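Local atomic coordinates of N-acetylglucosamine 2-epimerase (Xylella fastidiosa, PDB entry 3GT5), a protein that probably acts as a sugar isomerase of the N-acylglucosamine 2-epimerase family. Residues G154-E159 with L199-R204; E180-A185 with L195-V200; N45-H50 with T99-R104. All blocks are in the same frame, centred on the assembly; numbering follows the deposited sequence. Where two conformers were deposited one is given.

How the contacts relate
Contacts 1 and 2 share helix 192-211 and lie with their centres about 10 Å apart. Successive turns of that helix serve them: Leu195, Arg197 and Ala198 pack on helix 172-189, while Val200, Leu201 and Arg204 meet Gly154 and the start of strand 155-160. The two join directly where Tyr156 OH of contact 1 lies 2.9 Å from Arg197 NH1 of contact 2, a probable hydrogen bond. Contact 3 stands apart, its centre about 30 Å from that of contact 1 and about 31 Å from that of contact 2. It nevertheless belongs to the same five-stranded antiparallel sheet as strand 155-160.

Contact 1. Residues G154-E159 with L199-R204; sequences GLYKDE and LVLADR
Leu201 pushes CD2 obliquely against the Tyr156 ring, 3.8 Å from CD2 of the tyrosine, and the two side chains cross at about a right angle. CD1 of the leucine lies a little further along, beside CE2 of the ring. Next to this pair, Leu155 points CD2 at the root of Arg204, 3.8 Å from its CB. Leu155 keeps CG beside its own backbone N (chi1 -63°), which carries the methyls in the direction of the helix although CB itself does not aim there. Gly154 lies beside Leu155 and Arg204, and its lack of a side chain, which would point at the helix, lets the helix come close. Its carbonyl O is ringed by carbon: Val200 CG1 stands 3.6 Å from Gly154 O, and Leu201 CD2 and Arg204 CG close in as well. The Arg204 chain bends at chi2 (-56°), bringing one guanidinium face over Val200 CG1; at the edge Asp203 makes a salt bridge, NH1 to OD2 2.6 Å, with weak hydrogen-bond geometry, and Asp203 OD1 pairs with Arg207. Trp225 adds to the cover of Leu155, and Tyr156 OH bonds to Arg197. The segments thus join the sheet to helix 192-211 in this family's helical barrel. Apolar and van der Waals contact alone holds them together, and Gly154 O is buried without a polar partner in the model.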
loop_
_atom_site.group_PDB
_atom_site.type_symbol
_atom_site.label_atom_id
_atom_site.label_comp_id
_atom_site.label_asym_id
_atom_site.label_seq_id
_atom_site.Cartn_x
_atom_site.Cartn_y
_atom_site.Cartn_z
ATOM N N GLY A 154 2.561 4.162 21.309
ATOM C CA GLY A 154 1.783 3.141 20.590
ATOM C C GLY A 154 1.978 3.153 19.075
ATOM O O GLY A 154 1.072 2.767 18.310
ATOM N N LEU A 155 3.146 3.644 18.665
ATOM C CA LEU A 155 3.547 3.775 17.255
ATOM C C LEU A 155 5.024 3.457 16.986
ATOM O O LEU A 155 5.876 3.610 17.878
ATOM C CB LEU A 155 3.256 5.214 16.796
ATOM C CG LEU A 155 1.804 5.637 16.818
ATOM C CD1 LEU A 155 1.658 7.162 16.756
ATOM C CD2 LEU A 155 1.064 4.945 15.677
ATOM N N TYR A 156 5.355 3.078 15.737
ATOM C CA TYR A 156 6.704 2.795 15.328
ATOM C C TYR A 156 7.395 4.080 14.881
ATOM O O TYR A 156 6.781 4.948 14.213
ATOM C CB TYR A 156 6.737 1.773 14.166
ATOM C CG TYR A 156 6.247 0.396 14.576
ATOM C CD1 TYR A 156 7.094 -0.526 15.195
ATOM C CD2 TYR A 156 4.928 0.024 14.372
ATOM C CE1 TYR A 156 6.613 -1.768 15.602
ATOM C CE2 TYR A 156 4.469 -1.217 14.753
ATOM C CZ TYR A 156 5.303 -2.098 15.343
ATOM O OH TYR A 156 4.785 -3.316 15.697
ATOM N N LYS A 157 8.673 4.158 15.226
ATOM C CA LYS A 157 9.590 5.163 14.677
ATOM C C LYS A 157 9.862 4.871 13.217
ATOM O O LYS A 157 9.666 3.746 12.757
ATOM C CB LYS A 157 10.892 5.155 15.479
ATOM C CG LYS A 157 10.635 5.409 16.965
ATOM C CD LYS A 157 11.914 5.619 17.768
ATOM C CE LYS A 157 12.816 4.413 17.718
ATOM N NZ LYS A 157 13.696 4.374 18.918
ATOM N N ASP A 158 10.348 5.857 12.479
ATOM C CA ASP A 158 10.402 5.690 11.016
ATOM C C ASP A 158 11.700 5.193 10.404
ATOM O O ASP A 158 11.691 4.368 9.501
ATOM C CB ASP A 158 10.038 6.994 10.355
ATOM C CG ASP A 158 9.094 6.798 9.205
ATOM O OD1 ASP A 158 9.584 6.861 8.048
ATOM O OD2 ASP A 158 7.873 6.594 9.466
ATOM N N GLU A 159 12.834 5.760 10.807
ATOM C CA GLU A 159 14.021 5.645 9.981
ATOM C C GLU A 159 15.287 5.638 10.852
ATOM O O GLU A 159 15.441 6.516 11.666
ATOM C CB GLU A 159 14.108 6.814 8.996
ATOM C CG GLU A 159 15.339 6.750 8.066
ATOM C CD GLU A 159 15.622 8.047 7.342
ATOM O OE1 GLU A 159 14.648 8.759 6.988
ATOM O OE2 GLU A 159 16.831 8.321 7.090
ATOM N N LEU A 199 -4.744 -2.994 15.663
ATOM C CA LEU A 199 -5.769 -2.160 16.256
ATOM C C LEU A 199 -5.195 -0.972 16.993
ATOM O O LEU A 199 -5.792 0.117 16.911
ATOM C CB LEU A 199 -6.685 -2.969 17.206
ATOM C CG LEU A 199 -7.857 -2.156 17.793
ATOM C CD1 LEU A 199 -8.851 -1.697 16.725
ATOM C CD2 LEU A 199 -8.559 -2.969 18.963
ATOM N N VAL A 200 -4.126 -1.195 17.765
ATOM C CA VAL A 200 -3.424 -0.100 18.491
ATOM C C VAL A 200 -2.967 0.995 17.483
ATOM O O VAL A 200 -3.241 2.189 17.688
ATOM C CB VAL A 200 -2.211 -0.580 19.307
ATOM C CG1 VAL A 200 -1.393 0.643 19.872
ATOM C CG2 VAL A 200 -2.629 -1.520 20.463
ATOM N N LEU A 201 -2.340 0.572 16.404
ATOM C CA LEU A 201 -1.848 1.505 15.359
ATOM C C LEU A 201 -3.015 2.290 14.772
ATOM O O LEU A 201 -2.937 3.528 14.627
ATOM C CB LEU A 201 -1.125 0.755 14.245
ATOM C CG LEU A 201 0.166 0.005 14.552
ATOM C CD1 LEU A 201 0.664 -0.797 13.305
ATOM C CD2 LEU A 201 1.280 0.937 15.096
ATOM N N ALA A 202 -4.099 1.591 14.402
ATOM C CA ALA A 202 -5.309 2.298 13.916
ATOM C C ALA A 202 -5.888 3.321 14.902
ATOM O O ALA A 202 -6.228 4.430 14.539
ATOM C CB ALA A 202 -6.406 1.303 13.477
ATOM N N ASP A 203 -5.964 2.953 16.169
ATOM C CA ASP A 203 -6.481 3.847 17.176
ATOM C C ASP A 203 -5.600 5.099 17.309
ATOM O O ASP A 203 -6.097 6.250 17.267
ATOM C CB ASP A 203 -6.542 3.123 18.492
ATOM C CG ASP A 203 -6.863 4.073 19.643
ATOM O OD1 ASP A 203 -7.867 4.779 19.562
ATOM O OD2 ASP A 203 -6.022 4.184 20.583
ATOM N N ARG A 204 -4.302 4.880 17.414
ATOM C CA ARG A 204 -3.362 6.000 17.622
ATOM C C ARG A 204 -3.375 6.941 16.419
ATOM O O ARG A 204 -3.411 8.171 16.579
ATOM C CB ARG A 204 -1.952 5.501 17.888
ATOM C CG ARG A 204 -1.767 4.745 19.185
ATOM C CD ARG A 204 -2.193 5.512 20.418
ATOM N NE ARG A 204 -1.824 4.695 21.590
ATOM C CZ ARG A 204 -2.578 3.719 22.086
ATOM N NH1 ARG A 204 -3.769 3.478 21.566
ATOM N NH2 ARG A 204 -2.155 2.989 23.128
#

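Contact 2. Residues E180-A185 with L195-V200; sequences EAMLAA and LERALV
The flat guanidinium of Arg197 turns away from Met182, and the contact between the two residues is made lower down, CG of the arginine 4.2 Å from CG of the methionine. Beyond that point the plane leaves the seam: it forms a cation-pi pair with Trp149, and its NH1 makes a salt bridge to Glu145. Neither segment has an aromatic ring, and the rest of the interface is aliphatic. Ala198 aims its methyl at helix 172-189, where CB comes to rest 3.8 Å from Met182 CB and 3.9 Å from Leu183 CG. These residues sit on consecutive helices, 172-189 and 192-211, that run antiparallel as a hairpin, as in the (alpha/alpha)6 barrel of this family. The segment axes approach to 8.0 Å at an angle of 158°, a close packing that the small alanine permits. On the other flank Leu183 and Leu195 meet branch to branch, CD2 of the first 3.8 Å from CD1 of the second. Leu195 starts out facing away from helix 172-189; with CG anti to the backbone N (chi1 179°) and a turn at chi2, CD1 swings back across the gap. Both leucines also rest on Leu260 of helix 247-263, while Trp141 of helix 133-147 packs on Met182 and Arg197.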
loop_
_atom_site.group_PDB
_atom_site.type_symbol
_atom_site.label_atom_id
_atom_site.label_comp_id
_atom_site.label_asym_id
_atom_site.label_seq_id
_atom_site.Cartn_x
_atom_site.Cartn_y
_atom_site.Cartn_z
ATOM N N GLU A 180 -1.662 -2.571 8.008
ATOM C CA GLU A 180 -1.970 -3.480 6.908
ATOM C C GLU A 180 -1.201 -4.807 7.001
ATOM O O GLU A 180 -1.820 -5.890 6.822
ATOM C CB GLU A 180 -1.626 -2.764 5.591
ATOM C CG GLU A 180 -1.697 -3.601 4.342
ATOM C CD GLU A 180 -0.988 -2.895 3.142
ATOM O OE1 GLU A 180 -0.292 -1.854 3.361
ATOM O OE2 GLU A 180 -1.095 -3.360 1.976
ATOM N N ALA A 181 0.119 -4.733 7.277
ATOM C CA ALA A 181 0.961 -5.926 7.389
ATOM C C ALA A 181 0.576 -6.756 8.584
ATOM O O ALA A 181 0.597 -7.991 8.490
ATOM C CB ALA A 181 2.480 -5.574 7.473
ATOM N N MET A 182 0.183 -6.095 9.687
ATOM C CA MET A 182 -0.212 -6.815 10.887
ATOM C C MET A 182 -1.532 -7.552 10.701
ATOM O O MET A 182 -1.679 -8.683 11.189
ATOM C CB MET A 182 -0.221 -5.922 12.123
ATOM C CG MET A 182 1.167 -5.500 12.586
ATOM S SD MET A 182 2.307 -6.858 13.123
ATOM C CE MET A 182 3.808 -5.829 13.388
ATOM N N LEU A 183 -2.465 -6.947 9.945
ATOM C CA LEU A 183 -3.685 -7.624 9.567
ATOM C C LEU A 183 -3.404 -8.861 8.705
ATOM O O LEU A 183 -3.967 -9.939 8.954
ATOM C CB LEU A 183 -4.648 -6.674 8.861
ATOM C CG LEU A 183 -5.306 -5.596 9.714
ATOM C CD1 LEU A 183 -5.919 -4.454 8.842
ATOM C CD2 LEU A 183 -6.336 -6.207 10.665
ATOM N N ALA A 184 -2.538 -8.721 7.699
ATOM C CA ALA A 184 -2.113 -9.863 6.877
ATOM C C ALA A 184 -1.453 -10.975 7.718
ATOM O O ALA A 184 -1.704 -12.168 7.486
ATOM C CB ALA A 184 -1.172 -9.408 5.800
ATOM N N ALA A 185 -0.625 -10.571 8.691
ATOM C CA ALA A 185 0.110 -11.505 9.567
ATOM C C ALA A 185 -0.900 -12.306 10.399
ATOM O O ALA A 185 -0.728 -13.541 10.610
ATOM C CB ALA A 185 1.092 -10.734 10.465
ATOM N N LEU A 195 -3.094 -8.966 15.324
ATOM C CA LEU A 195 -4.365 -8.260 15.195
ATOM C C LEU A 195 -4.475 -7.102 16.200
ATOM O O LEU A 195 -4.943 -5.992 15.870
ATOM C CB LEU A 195 -5.522 -9.234 15.399
ATOM C CG LEU A 195 -6.913 -8.664 15.319
ATOM C CD1 LEU A 195 -7.159 -7.938 13.930
ATOM C CD2 LEU A 195 -8.006 -9.799 15.645
ATOM N N GLU A 196 -3.994 -7.367 17.424
ATOM C CA GLU A 196 -4.070 -6.368 18.469
ATOM C C GLU A 196 -3.110 -5.191 18.198
ATOM O O GLU A 196 -3.456 -4.026 18.460
ATOM C CB GLU A 196 -3.828 -6.989 19.830
ATOM C CG GLU A 196 -4.957 -8.007 20.180
ATOM C CD GLU A 196 -6.309 -7.460 20.625
ATOM O OE1 GLU A 196 -6.507 -6.229 20.794
ATOM O OE2 GLU A 196 -7.228 -8.318 20.818
ATOM N N ARG A 197 -1.967 -5.483 17.640
ATOM C CA ARG A 197 -1.025 -4.403 17.274
ATOM C C ARG A 197 -1.620 -3.588 16.148
ATOM O O ARG A 197 -1.486 -2.349 16.116
ATOM C CB ARG A 197 0.321 -4.974 16.923
ATOM C CG ARG A 197 1.371 -3.969 16.525
ATOM C CD ARG A 197 1.636 -2.931 17.585
ATOM N NE ARG A 197 1.996 -3.488 18.882
ATOM C CZ ARG A 197 3.222 -3.802 19.286
ATOM N NH1 ARG A 197 4.288 -3.695 18.494
ATOM N NH2 ARG A 197 3.382 -4.260 20.532
ATOM N N ALA A 198 -2.250 -4.260 15.193
ATOM C CA ALA A 198 -2.953 -3.497 14.127
ATOM C C ALA A 198 -3.973 -2.544 14.670
ATOM O O ALA A 198 -4.099 -1.385 14.222
ATOM C CB ALA A 198 -3.609 -4.465 13.086
ATOM N N LEU A 199 -4.744 -2.994 15.663
ATOM C CA LEU A 199 -5.769 -2.160 16.256
ATOM C C LEU A 199 -5.195 -0.972 16.993
ATOM O O LEU A 199 -5.792 0.117 16.911
ATOM C CB LEU A 199 -6.685 -2.969 17.206
ATOM C CG LEU A 199 -7.857 -2.156 17.793
ATOM C CD1 LEU A 199 -8.851 -1.697 16.725
ATOM C CD2 LEU A 199 -8.559 -2.969 18.963
ATOM N N VAL A 200 -4.126 -1.195 17.765
ATOM C CA VAL A 200 -3.424 -0.100 18.491
ATOM C C VAL A 200 -2.967 0.995 17.483
ATOM O O VAL A 200 -3.241 2.189 17.688
ATOM C CB VAL A 200 -2.211 -0.580 19.307
ATOM C CG1 VAL A 200 -1.393 0.643 19.872
ATOM C CG2 VAL A 200 -2.629 -1.520 20.463
#

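Contact 3. Residues N45-H50 with T99-R104; sequences NATHRH and TLCDDR
His48 leaves the strand from CB on the face that also carries Cys101, Thr99 and His50, and CG, set anti to the backbone N (chi1 -163°), brings the ring across towards strand 99-101. CD2 lies 3.6 Å from Leu100 O, which sits over one face of the imidazole near its rim. Further out, CE1 and NE2 reach Thr99: NE2 is 3.8 Å from its CB, and CE1 stands beside CG2. The ring nitrogens find partners elsewhere, NE2 with Glu106 and ND1 with Tyr36. Glu106 also bonds Thr99 OG1, so a single carboxylate ties both residues. The same Thr99 CG2 also meets His50 CD2 at 3.6 Å; His50 is the N-cap of helix 51-68, where ND1 bonds Val52 N.

The backbones form an antiparallel ladder at the edge of the five-stranded sheet. Arg49 and Leu100 are its hydrogen-bonded pair, Arg49 N to Leu100 O 2.9 Å and Leu100 N to Arg49 O 2.8 Å, and the first bond is almost straight, at 173°. His48-Cys101 and His50-Thr99 are the non-hydrogen-bonded pairs on either side. A third bond, Asp102 N to Thr47 O at 3.2 Å, extends the ladder into the type I' turn from Cys101 to Arg104 that leads to strand 104-111.

Arg49 occupies the other face with Leu100, and its guanidinium curls back so that NH2 meets Ala46 O at 2.9 Å, nearly in its own plane; NH2 also makes a salt bridge to Asp28. Asn45 OD1 fixes the approach to the strand through an Asx motif, accepting from His48 N at 2.9 Å.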
loop_
_atom_site.group_PDB
_atom_site.type_symbol
_atom_site.label_atom_id
_atom_site.label_comp_id
_atom_site.label_asym_id
_atom_site.label_seq_id
_atom_site.Cartn_x
_atom_site.Cartn_y
_atom_site.Cartn_z
ATOM N N ASN A 45 15.284 -0.106 -16.690
ATOM C CA ASN A 45 16.412 -0.101 -15.771
ATOM C C ASN A 45 16.396 -1.476 -15.153
ATOM O O ASN A 45 15.491 -1.778 -14.377
ATOM C CB ASN A 45 16.266 0.967 -14.692
ATOM C CG ASN A 45 17.467 1.039 -13.762
ATOM O OD1 ASN A 45 18.065 0.020 -13.389
ATOM N ND2 ASN A 45 17.824 2.253 -13.369
ATOM N N ALA A 46 17.337 -2.325 -15.536
ATOM C CA ALA A 46 17.340 -3.719 -15.098
ATOM C C ALA A 46 18.187 -3.937 -13.857
ATOM O O ALA A 46 18.055 -4.964 -13.208
ATOM C CB ALA A 46 17.839 -4.661 -16.232
ATOM N N THR A 47 19.075 -2.995 -13.561
ATOM C CA THR A 47 20.054 -3.169 -12.505
ATOM C C THR A 47 19.641 -2.586 -11.129
ATOM O O THR A 47 20.086 -3.081 -10.087
ATOM C CB THR A 47 21.401 -2.561 -12.938
ATOM O OG1 THR A 47 22.398 -2.859 -11.955
ATOM C CG2 THR A 47 21.330 -1.091 -13.131
ATOM N N HIS A 48 18.871 -1.518 -11.116
ATOM C CA HIS A 48 18.508 -0.873 -9.851
ATOM C C HIS A 48 17.300 -1.604 -9.254
ATOM O O HIS A 48 16.314 -1.839 -9.974
ATOM C CB HIS A 48 18.159 0.595 -10.035
ATOM C CG HIS A 48 18.173 1.365 -8.744
ATOM N ND1 HIS A 48 17.036 1.687 -8.038
ATOM C CD2 HIS A 48 19.216 1.831 -8.008
ATOM C CE1 HIS A 48 17.378 2.318 -6.923
ATOM N NE2 HIS A 48 18.695 2.415 -6.883
ATOM N N ARG A 49 17.386 -1.956 -7.963
ATOM C CA ARG A 49 16.296 -2.653 -7.268
ATOM C C ARG A 49 15.925 -1.955 -5.944
ATOM O O ARG A 49 16.776 -1.387 -5.239
ATOM C CB ARG A 49 16.659 -4.124 -7.012
ATOM C CG ARG A 49 17.008 -4.949 -8.264
ATOM C CD ARG A 49 15.827 -5.191 -9.206
ATOM N NE ARG A 49 16.364 -5.747 -10.454
ATOM C CZ ARG A 49 16.634 -7.032 -10.682
ATOM N NH1 ARG A 49 16.406 -7.976 -9.785
ATOM N NH2 ARG A 49 17.188 -7.372 -11.846
ATOM N N HIS A 50 14.633 -1.999 -5.638
ATOM C CA HIS A 50 14.074 -1.337 -4.505
ATOM C C HIS A 50 13.334 -2.333 -3.628
ATOM O O HIS A 50 12.510 -3.145 -4.115
ATOM C CB HIS A 50 13.088 -0.240 -4.955
ATOM C CG HIS A 50 12.822 0.790 -3.906
ATOM N ND1 HIS A 50 12.168 0.511 -2.712
ATOM C CD2 HIS A 50 13.189 2.091 -3.841
ATOM C CE1 HIS A 50 12.078 1.625 -1.996
ATOM N NE2 HIS A 50 12.708 2.596 -2.651
ATOM N N THR A 99 17.739 0.033 -1.216
ATOM C CA THR A 99 17.989 -0.075 -2.650
ATOM C C THR A 99 19.320 -0.814 -2.926
ATOM O O THR A 99 20.269 -0.810 -2.113
ATOM C CB THR A 99 18.028 1.309 -3.303
ATOM O OG1 THR A 99 19.036 2.068 -2.654
ATOM C CG2 THR A 99 16.697 2.087 -3.179
ATOM N N LEU A 100 19.353 -1.492 -4.071
ATOM C CA LEU A 100 20.498 -2.265 -4.518
ATOM C C LEU A 100 20.798 -1.836 -5.928
ATOM O O LEU A 100 19.917 -1.396 -6.666
ATOM C CB LEU A 100 20.210 -3.762 -4.507
ATOM C CG LEU A 100 19.741 -4.444 -3.219
ATOM C CD1 LEU A 100 18.930 -5.709 -3.505
ATOM C CD2 LEU A 100 20.935 -4.767 -2.355
ATOM N N CYS A 101 22.065 -1.942 -6.295
ATOM C CA CYS A 101 22.448 -1.765 -7.674
ATOM C C CYS A 101 23.418 -2.895 -8.017
ATOM O O CYS A 101 24.478 -3.037 -7.393
ATOM C CB CYS A 101 23.067 -0.403 -7.913
ATOM S SG CYS A 101 23.479 -0.270 -9.667
ATOM N N ASP A 102 22.995 -3.729 -8.964
ATOM C CA ASP A 102 23.664 -4.989 -9.312
ATOM C C ASP A 102 23.985 -5.886 -8.104
ATOM O O ASP A 102 25.076 -6.412 -7.979
ATOM C CB ASP A 102 24.918 -4.696 -10.150
ATOM C CG ASP A 102 25.027 -5.592 -11.392
ATOM O OD1 ASP A 102 24.062 -6.339 -11.691
ATOM O OD2 ASP A 102 26.082 -5.538 -12.072
ATOM N N ASP A 103 22.989 -6.075 -7.244
ATOM C CA ASP A 103 23.091 -6.892 -6.019
ATOM C C ASP A 103 24.074 -6.337 -4.980
ATOM O O ASP A 103 24.263 -6.968 -3.938
ATOM C CB ASP A 103 23.386 -8.379 -6.336
ATOM C CG ASP A 103 22.153 -9.138 -6.834
ATOM O OD1 ASP A 103 21.131 -8.502 -7.161
ATOM O OD2 ASP A 103 22.190 -10.386 -6.886
ATOM N N ARG A 104 24.660 -5.160 -5.246
ATOM C CA ARG A 104 25.422 -4.400 -4.243
ATOM C C ARG A 104 24.494 -3.388 -3.536
ATOM O O ARG A 104 23.717 -2.705 -4.180
ATOM C CB ARG A 104 26.567 -3.628 -4.909
#